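Local coordinates for uncharacterized protein DUF1470 (Jannaschia sp. CCS1, PDB 3H0N) that is of unknown function but carries a treble-clef zinc finger and possibly acts as a stress-induced transcription regulator, at residues P24-G29 and R152-Y157; G146-H151 and R166-L171. All coordinates share one frame; numbering follows the deposited sequence.

Contact 1. Residues P24-G29 and R152-Y157; sequences PGSRRG and RCDRVY. With NA (sodium ion), chain D; ZN (zinc ion), chain B.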
ATOM      1  N   PRO A  24     -22.367  19.114  -1.732  1.00  6.73           N
ATOM      2  CA  PRO A  24     -23.735  19.441  -2.147  1.00  6.55           C
ATOM      3  C   PRO A  24     -24.081  18.797  -3.473  1.00  6.81           C
ATOM      4  O   PRO A  24     -23.197  18.519  -4.269  1.00  9.26           O
ATOM      5  CB  PRO A  24     -23.694  20.960  -2.305  1.00  9.61           C
ATOM      6  CG  PRO A  24     -22.509  21.420  -1.550  1.00 10.64           C
ATOM      7  CD  PRO A  24     -21.514  20.314  -1.631  1.00  8.28           C
ATOM      8  N   GLY A  25     -25.353  18.509  -3.712  1.00  5.91           N
ATOM      9  CA  GLY A  25     -25.770  17.954  -4.982  1.00  5.06           C
ATOM     10  C   GLY A  25     -27.145  17.366  -4.773  1.00  5.21           C
ATOM     11  O   GLY A  25     -28.070  18.037  -4.349  1.00  5.82           O
ATOM     12  N   SER A  26     -27.248  16.083  -5.045  1.00  6.26           N
ATOM     13  CA  SER A  26     -28.472  15.337  -4.735  1.00  6.84           C
ATOM     14  C   SER A  26     -28.077  13.959  -4.212  1.00  6.23           C
ATOM     15  O   SER A  26     -27.007  13.432  -4.537  1.00  5.44           O
ATOM     16  CB  SER A  26     -29.410  15.239  -5.949  1.00  5.35           C
ATOM     17  OG  SER A  26     -28.827  14.575  -7.039  1.00  5.25           O
ATOM     18  N   ARG A  27     -28.982  13.381  -3.428  1.00  5.98           N
ATOM     19  CA  ARG A  27     -28.764  12.096  -2.785  1.00  5.48           C
ATOM     20  C   ARG A  27     -30.049  11.291  -2.787  1.00  5.82           C
ATOM     21  O   ARG A  27     -31.065  11.725  -2.265  1.00  5.65           O
ATOM     22  CB  ARG A  27     -28.261  12.312  -1.366  1.00  5.18           C
ATOM     23  CG  ARG A  27     -28.137  11.012  -0.578  1.00  8.29           C
ATOM     24  CD  ARG A  27     -27.654  11.289   0.833  1.00  9.79           C
ATOM     25  NE  ARG A  27     -27.556  10.078   1.667  1.00 10.37           N
ATOM     26  CZ  ARG A  27     -28.571   9.486   2.281  1.00 11.24           C
ATOM     27  NH1 ARG A  27     -29.821   9.931   2.188  1.00 10.92           N
ATOM     28  NH2 ARG A  27     -28.313   8.409   3.022  1.00 14.97           N
ATOM     29  N   ARG A  28     -30.044  10.154  -3.475  1.00  6.70           N
ATOM     30  CA  ARG A  28     -31.179   9.231  -3.424  1.00  5.98           C
ATOM     31  C   ARG A  28     -32.490   9.882  -3.816  1.00  5.98           C
ATOM     32  O   ARG A  28     -33.527   9.562  -3.258  1.00  7.35           O
ATOM     33  CB  ARG A  28     -31.230   8.587  -2.034  1.00  6.71           C
ATOM     34  CG  ARG A  28     -29.967   7.758  -1.722  1.00  6.80           C
ATOM     35  CD  ARG A  28     -30.049   7.118  -0.366  1.00  7.48           C
ATOM     36  NE  ARG A  28     -28.823   6.426  -0.042  1.00  7.89           N
ATOM     37  CZ  ARG A  28     -28.672   5.615   1.004  1.00 13.34           C
ATOM     38  NH1 ARG A  28     -29.711   5.367   1.807  1.00 14.19           N
ATOM     39  NH2 ARG A  28     -27.500   5.040   1.217  1.00 12.44           N
ATOM     40  N   GLY A  29     -32.441  10.762  -4.807  1.00  5.73           N
ATOM     41  CA  GLY A  29     -33.616  11.369  -5.407  1.00  5.96           C
ATOM     42  C   GLY A  29     -34.015  12.732  -4.877  1.00  6.78           C
ATOM     43  O   GLY A  29     -34.968  13.326  -5.385  1.00  8.39           O
ATOM     44  N   ARG A 152     -31.700  12.435  -9.870  1.00  8.38           N
ATOM     45  CA  ARG A 152     -31.410  13.252  -8.696  1.00  9.86           C
ATOM     46  C   ARG A 152     -30.618  12.476  -7.635  1.00  8.03           C
ATOM     47  O   ARG A 152     -30.923  12.474  -6.426  1.00  8.52           O
ATOM     48  CB  ARG A 152     -32.667  13.910  -8.124  1.00 10.63           C
ATOM     49  CG  ARG A 152     -33.186  14.992  -8.990  1.00 10.03           C
ATOM     50  CD  ARG A 152     -34.355  15.700  -8.359  1.00 11.56           C
ATOM     51  NE  ARG A 152     -34.799  16.752  -9.246  1.00 11.06           N
ATOM     52  CZ  ARG A 152     -35.752  17.622  -8.978  1.00 11.53           C
ATOM     53  NH1 ARG A 152     -36.401  17.571  -7.831  1.00 12.84           N
ATOM     54  NH2 ARG A 152     -36.022  18.552  -9.871  1.00 11.61           N
ATOM     55  N   CYS A 153     -29.561  11.832  -8.120  1.00  8.42           N
ATOM     56  CA  CYS A 153     -28.514  11.363  -7.218  1.00  8.51           C
ATOM     57  C   CYS A 153     -27.184  11.543  -7.881  1.00  8.12           C
ATOM     58  O   CYS A 153     -26.964  10.947  -8.942  1.00  9.04           O
ATOM     59  CB  CYS A 153     -28.708   9.922  -6.848  1.00  8.99           C
ATOM     60  SG  CYS A 153     -27.564   9.395  -5.529  1.00  8.74           S
ATOM     61  N   ASP A 154     -26.308  12.352  -7.300  1.00  9.77           N
ATOM     62  CA  ASP A 154     -24.917  12.421  -7.780  1.00  9.38           C
ATOM     63  C   ASP A 154     -23.892  11.988  -6.756  1.00  9.59           C
ATOM     64  O   ASP A 154     -22.722  12.392  -6.796  1.00 10.74           O
ATOM     65  CB  ASP A 154     -24.600  13.782  -8.377  1.00 10.90           C
ATOM     66  CG  ASP A 154     -24.510  14.878  -7.363  1.00 10.88           C
ATOM     67  OD1 ASP A 154     -24.903  14.730  -6.210  1.00 10.87           O
ATOM     68  OD2 ASP A 154     -24.012  15.951  -7.763  1.00 13.96           O
ATOM     69  N   ARG A 155     -24.314  11.095  -5.893  1.00  8.45           N
ATOM     70  CA  ARG A 155     -23.383  10.490  -4.962  1.00  8.43           C
ATOM     71  C   ARG A 155     -22.389   9.614  -5.718  1.00  9.13           C
ATOM     72  O   ARG A 155     -22.672   9.058  -6.778  1.00  9.54           O
ATOM     73  CB  ARG A 155     -24.110   9.682  -3.898  1.00  9.12           C
ATOM     74  CG  ARG A 155     -25.081  10.445  -3.037  1.00  9.02           C
ATOM     75  CD  ARG A 155     -24.499  11.626  -2.311  1.00  9.88           C
ATOM     76  NE  ARG A 155     -24.521  12.835  -3.102  1.00  9.14           N
ATOM     77  CZ  ARG A 155     -23.944  13.986  -2.732  1.00 10.85           C
ATOM     78  NH1 ARG A 155     -23.316  14.118  -1.575  1.00  9.86           N
ATOM     79  NH2 ARG A 155     -24.023  15.061  -3.519  1.00 11.35           N
ATOM     80  N   VAL A 156     -21.212   9.505  -5.126  1.00  9.58           N
ATOM     81  CA  VAL A 156     -20.105   8.739  -5.710  1.00  9.65           C
ATOM     82  C   VAL A 156     -20.073   7.323  -5.136  1.00  9.36           C
ATOM     83  O   VAL A 156     -20.584   7.036  -4.054  1.00 10.09           O
ATOM     84  CB  VAL A 156     -18.732   9.426  -5.500  1.00  9.55           C
ATOM     85  CG1 VAL A 156     -18.726  10.821  -6.126  1.00 10.81           C
ATOM     86  CG2 VAL A 156     -18.298   9.457  -4.058  1.00 12.04           C
ATOM     87  N   TYR A 157     -19.428   6.436  -5.894  1.00  9.35           N
ATOM     88  CA  TYR A 157     -19.250   5.071  -5.424  1.00  9.03           C
ATOM     89  C   TYR A 157     -18.019   4.477  -6.061  1.00  9.39           C
ATOM     90  O   TYR A 157     -17.519   4.954  -7.077  1.00 10.20           O
ATOM     91  CB  TYR A 157     -20.516   4.215  -5.690  1.00  9.03           C
ATOM     92  CG  TYR A 157     -20.823   3.985  -7.132  1.00  7.88           C
ATOM     93  CD1 TYR A 157     -21.541   4.949  -7.862  1.00 10.95           C
ATOM     94  CD2 TYR A 157     -20.415   2.844  -7.815  1.00 10.61           C
ATOM     95  CE1 TYR A 157     -21.816   4.757  -9.192  1.00 11.11           C
ATOM     96  CE2 TYR A 157     -20.723   2.641  -9.137  1.00 13.12           C
ATOM     97  CZ  TYR A 157     -21.381   3.628  -9.842  1.00 12.09           C
ATOM     98  OH  TYR A 157     -21.677   3.450 -11.180  1.00 14.86           O
TER
HETATM   99 NA    NA D 203     -27.554  10.556 -11.119  1.00 10.76          NA
HETATM  100 ZN    ZN B 201     -27.601   7.079  -5.793  1.00  9.23          ZN
HETATM  101  O   HOH W   1     -22.120  16.962  -6.370  1.00 24.04           O
HETATM  102  O   HOH W   2     -36.557  15.637  -5.664  1.00  9.65           O
HETATM  103  O   HOH W   3     -28.511  12.742 -11.019  1.00  8.20           O
HETATM  104  O   HOH W   4     -25.709  12.500 -11.756  0.50 16.40           O
HETATM  105  O   HOH W   5     -28.044  10.373 -13.388  1.00 13.60           O
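The side chain of Arg-155 bends twice, at chi2 (-56°) and chi3 (87°), and this turns its guanidinium back onto Ser-26. Asp-154 has CG set between its own backbone N and carbonyl carbon (chi1 71°), which brings OD1 to the same residue. Ser-26 is therefore held through its backbone. Its N donates to Asp-154 OD1 at 2.9 Å in an almost straight bond. Its O takes two donors from opposite faces of the carbonyl plane, Arg-155 NE at 2.9 Å and Asp-154 N at 3.0 Å. Arg-155 NH2 forms a salt bridge with Asp-154 OD1 at 2.9 Å, and that oxygen lies in the guanidinium plane. Arg-155 NH1 bonds to the carbonyl oxygens of Asn-20 and Thr-23. The aliphatic part of Arg-155 meets Arg-27, whose CB lies 3.9 Å from Arg-155 CD. A leucine in place of Arg-155 would probably leave Asp-154 without its charge partner and Ser-26 O with one donor fewer.

Further along, Gly-29 N bonds to Arg-152 O at 2.8 Å. Arg-28 N donates a nearly straight hydrogen bond to Cys-153 SG at 3.3 Å. That sulfur binds zinc, with Cys-148, Cys-169 and Cys-173 as the other ligands. Water 1 joins Pro-24 O to Asp-154 OD2. The strand 25-27 is thus tied to the loop that carries a zinc ligand. The N-H of Arg-28 probably eases the negative charge on the thiolate, so the zinc site draws its second shell partly from the N-terminal region.

Contact 2. Residues G146-H151 and R166-L171; sequences GICNAH and RQYCSL. With NA (sodium ion), chain D; ZN (zinc ion), chain B.
The sulfur of Cys-148 is gripped by zinc and by two backbone N-H groups. Zinc binds SG at 2.3 Å. Cys-169 N donates to the same SG from across the contact at 3.4 Å, and Ala-150 N does so from its own loop at 3.5 Å. These two bonds would probably spread the negative charge of the thiolate. Cys-148 SG is anti to the backbone N (chi1 -166°), on the carbonyl-carbon side, where it faces Cys-169. Cys-169 SG is a second ligand of the metal, and the CB atoms of the two cysteines pack together.

Asn-149 N bonds to Gln-167 O at 3.0 Å, nearly in line with the C=O bond. Water 6 donates to the same oxygen and to Ile-147 O. The ring of Tyr-168 turns an edge to this loop. Ala-150 N lies in the ring plane, 3.6 Å from Tyr-168 CD1, and Cys-148 SG also lies at the edge. Asn-149 CB touches Tyr-168 CE1 at 3.6 Å.

Ser-170 is the N-cap of helix 171-180, and its OG accepts from Cys-173 N. Cys-148, with Cys-153, on the knuckle and Cys-169, with Cys-173, at the start of the helix share one zinc, as in a treble-clef zinc finger.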
ATOM      1  N   GLY A 146     -17.456   5.768  -9.849  1.00  9.04           N
ATOM      2  CA  GLY A 146     -18.665   6.135 -10.585  1.00 10.03           C
ATOM      3  C   GLY A 146     -19.458   7.213  -9.865  1.00 10.49           C
ATOM      4  O   GLY A 146     -19.277   7.493  -8.683  1.00 10.14           O
ATOM      5  N   ILE A 147     -20.353   7.829 -10.650  1.00 10.69           N
ATOM      6  CA  ILE A 147     -21.359   8.773 -10.148  1.00 11.16           C
ATOM      7  C   ILE A 147     -22.721   8.117 -10.385  1.00 10.74           C
ATOM      8  O   ILE A 147     -22.996   7.584 -11.450  1.00 11.57           O
ATOM      9  CB  ILE A 147     -21.337  10.120 -10.899  1.00 14.03           C
ATOM     10  CG1 ILE A 147     -19.933  10.688 -10.997  1.00 18.82           C
ATOM     11  CG2 ILE A 147     -22.290  11.196 -10.208  1.00 15.00           C
ATOM     12  CD1 ILE A 147     -19.323  10.961  -9.727  1.00 18.96           C
ATOM     13  N   CYS A 148     -23.554   8.066  -9.347  1.00  8.94           N
ATOM     14  CA  CYS A 148     -24.824   7.349  -9.389  1.00  8.58           C
ATOM     15  C   CYS A 148     -25.651   7.689 -10.633  1.00  8.87           C
ATOM     16  O   CYS A 148     -25.862   8.870 -10.957  1.00  9.55           O
ATOM     17  CB  CYS A 148     -25.659   7.645  -8.165  1.00  9.20           C
ATOM     18  SG  CYS A 148     -27.024   6.526  -7.963  1.00  8.57           S
ATOM     19  N   ASN A 149     -26.173   6.660 -11.254  1.00  8.84           N
ATOM     20  CA  ASN A 149     -27.028   6.835 -12.448  1.00  9.68           C
ATOM     21  C   ASN A 149     -28.475   7.154 -12.119  1.00 10.00           C
ATOM     22  O   ASN A 149     -29.271   7.412 -13.031  1.00 10.47           O
ATOM     23  CB  ASN A 149     -26.930   5.611 -13.359  1.00 10.86           C
ATOM     24  CG  ASN A 149     -25.715   5.651 -14.278  1.00 13.38           C
ATOM     25  OD1 ASN A 149     -24.965   6.667 -14.359  1.00 19.71           O
ATOM     26  ND2 ASN A 149     -25.652   4.633 -15.147  1.00 17.88           N
ATOM     27  N   ALA A 150     -28.869   7.133 -10.856  1.00  8.10           N
ATOM     28  CA  ALA A 150     -30.266   7.367 -10.543  1.00  7.89           C
ATOM     29  C   ALA A 150     -30.617   8.842 -10.732  1.00  8.80           C
ATOM     30  O   ALA A 150     -29.758   9.718 -10.650  1.00  9.37           O
ATOM     31  CB  ALA A 150     -30.590   6.913  -9.085  1.00  9.93           C
ATOM     32  N   HIS A 151     -31.892   9.091 -10.953  1.00  8.26           N
ATOM     33  CA  HIS A 151     -32.400  10.455 -11.055  1.00  8.34           C
ATOM     34  C   HIS A 151     -32.207  11.201  -9.759  1.00  9.15           C
ATOM     35  O   HIS A 151     -32.531  10.713  -8.641  1.00  9.49           O
ATOM     36  CB  HIS A 151     -33.882  10.401 -11.438  1.00  8.58           C
ATOM     37  CG  HIS A 151     -34.579  11.739 -11.475  1.00  7.81           C
ATOM     38  ND1 HIS A 151     -34.352  12.649 -12.483  1.00 12.42           N
ATOM     39  CD2 HIS A 151     -35.506  12.297 -10.656  1.00  9.22           C
ATOM     40  CE1 HIS A 151     -35.130  13.704 -12.282  1.00 12.29           C
ATOM     41  NE2 HIS A 151     -35.839  13.521 -11.190  1.00 10.24           N
ATOM     42  N   ARG A 166     -21.513  -2.048 -11.997  1.00 12.12           N
ATOM     43  CA  ARG A 166     -22.441  -1.376 -11.089  1.00 11.40           C
ATOM     44  C   ARG A 166     -22.704   0.070 -11.525  1.00 10.56           C
ATOM     45  O   ARG A 166     -21.783   0.783 -11.902  1.00 12.71           O
ATOM     46  CB  ARG A 166     -21.856  -1.374  -9.676  1.00 11.91           C
ATOM     47  CG  ARG A 166     -22.803  -0.834  -8.599  1.00 11.99           C
ATOM     48  CD  ARG A 166     -22.287  -1.179  -7.191  1.00 14.18           C
ATOM     49  NE  ARG A 166     -22.359  -2.621  -7.010  1.00 13.90           N
ATOM     50  CZ  ARG A 166     -21.551  -3.374  -6.258  1.00 12.21           C
ATOM     51  NH1 ARG A 166     -20.616  -2.826  -5.510  1.00 13.66           N
ATOM     52  NH2 ARG A 166     -21.745  -4.670  -6.242  1.00 15.22           N
ATOM     53  N   GLN A 167     -23.962   0.468 -11.450  1.00 10.99           N
ATOM     54  CA  GLN A 167     -24.470   1.736 -12.001  1.00 12.57           C
ATOM     55  C   GLN A 167     -24.923   2.708 -10.925  1.00 12.06           C
ATOM     56  O   GLN A 167     -25.061   3.892 -11.205  1.00 10.87           O
ATOM     57  CB  GLN A 167     -25.671   1.455 -12.951  1.00 15.81           C
ATOM     58  CG  GLN A 167     -25.278   0.630 -14.180  1.00 25.84           C
ATOM     59  CD  GLN A 167     -26.440   0.256 -15.118  1.00 36.01           C
ATOM     60  OE1 GLN A 167     -27.596   0.121 -14.710  1.00 34.84           O
ATOM     61  NE2 GLN A 167     -26.114   0.092 -16.393  1.00 47.04           N
ATOM     62  N   TYR A 168     -25.224   2.209  -9.728  1.00 10.11           N
ATOM     63  CA  TYR A 168     -25.901   2.958  -8.681  1.00 10.05           C
ATOM     64  C   TYR A 168     -25.092   2.953  -7.419  1.00  9.65           C
ATOM     65  O   TYR A 168     -24.397   1.969  -7.107  1.00 10.92           O
ATOM     66  CB  TYR A 168     -27.344   2.427  -8.433  1.00 11.00           C
ATOM     67  CG  TYR A 168     -28.193   2.436  -9.707  1.00 11.23           C
ATOM     68  CD1 TYR A 168     -28.582   3.627 -10.287  1.00 12.45           C
ATOM     69  CD2 TYR A 168     -28.525   1.282 -10.384  1.00 11.52           C
ATOM     70  CE1 TYR A 168     -29.291   3.640 -11.464  1.00 10.74           C
ATOM     71  CE2 TYR A 168     -29.227   1.303 -11.571  1.00 14.32           C
ATOM     72  CZ  TYR A 168     -29.604   2.475 -12.095  1.00 12.74           C
ATOM     73  OH  TYR A 168     -30.303   2.562 -13.290  1.00 15.86           O
ATOM     74  N   CYS A 169     -25.229   4.020  -6.647  1.00  9.07           N
ATOM     75  CA  CYS A 169     -24.379   4.266  -5.481  1.00  8.97           C
ATOM     76  C   CYS A 169     -24.717   3.401  -4.292  1.00 11.81           C
ATOM     77  O   CYS A 169     -23.939   3.335  -3.347  1.00 11.93           O
ATOM     78  CB  CYS A 169     -24.453   5.719  -5.008  1.00  9.47           C
ATOM     79  SG  CYS A 169     -26.067   6.184  -4.279  1.00  9.68           S
ATOM     80  N   SER A 170     -25.891   2.766  -4.314  1.00 10.31           N
ATOM     81  CA  SER A 170     -26.474   2.172  -3.135  1.00  9.31           C
ATOM     82  C   SER A 170     -27.581   1.242  -3.472  1.00 11.04           C
ATOM     83  O   SER A 170     -28.191   1.325  -4.529  1.00 10.00           O
ATOM     84  CB  SER A 170     -27.043   3.234  -2.226  1.00  9.18           C
ATOM     85  OG  SER A 170     -28.063   3.972  -2.820  1.00  9.90           O
ATOM     86  N   LEU A 171     -27.880   0.372  -2.518  1.00 12.83           N
ATOM     87  CA  LEU A 171     -29.055  -0.469  -2.646  1.00 10.58           C
ATOM     88  C   LEU A 171     -30.313   0.391  -2.708  1.00 10.40           C
ATOM     89  O   LEU A 171     -31.263   0.097  -3.425  1.00 10.84           O
ATOM     90  CB  LEU A 171     -29.084  -1.478  -1.488  1.00 10.44           C
ATOM     91  CG  LEU A 171     -30.251  -2.435  -1.462  1.00 11.28           C
ATOM     92  CD1 LEU A 171     -30.352  -3.242  -2.725  1.00 10.81           C
ATOM     93  CD2 LEU A 171     -30.114  -3.343  -0.193  1.00  9.79           C
TER
HETATM   94 NA    NA D 203     -27.554  10.556 -11.119  1.00 10.76          NA
HETATM   95 ZN    ZN B 201     -27.601   7.079  -5.793  1.00  9.23          ZN
HETATM   96  O   HOH W   6     -22.831   5.184 -12.772  1.00 14.11           O
HETATM   97  O   HOH W   7     -31.789   5.201 -13.842  1.00 38.41           O
HETATM   98  O   HOH W   5     -28.044  10.373 -13.388  1.00 13.60           O
HETATM   99  O   HOH W   4     -25.709  12.500 -11.756  0.50 16.40           O
HETATM  100  O   HOH W   3     -28.511  12.742 -11.019  1.00  8.20           O

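Contacts 1 and 2 lie side by side, their centres about 8 Å apart, and share both metals. Contact 1 supplies one zinc ligand, contact 2 supplies two, and Cys-173 completes the four. The sodium ion is shared as well, bound by Cys-153 O at 2.3 Å from contact 1 and by Cys-148 O and Ala-150 O, each at 2.4 Å, from contact 2. Waters 3, 4 and 5 fill its remaining places. The strands 145-147 and 156-158 pair antiparallel and join the two contacts, with Tyr-157 O 2.9 Å from Gly-146 N. Contact 2 lies wholly within the finger; contact 1 joins the finger, through residues 152-155, to strand 25-27.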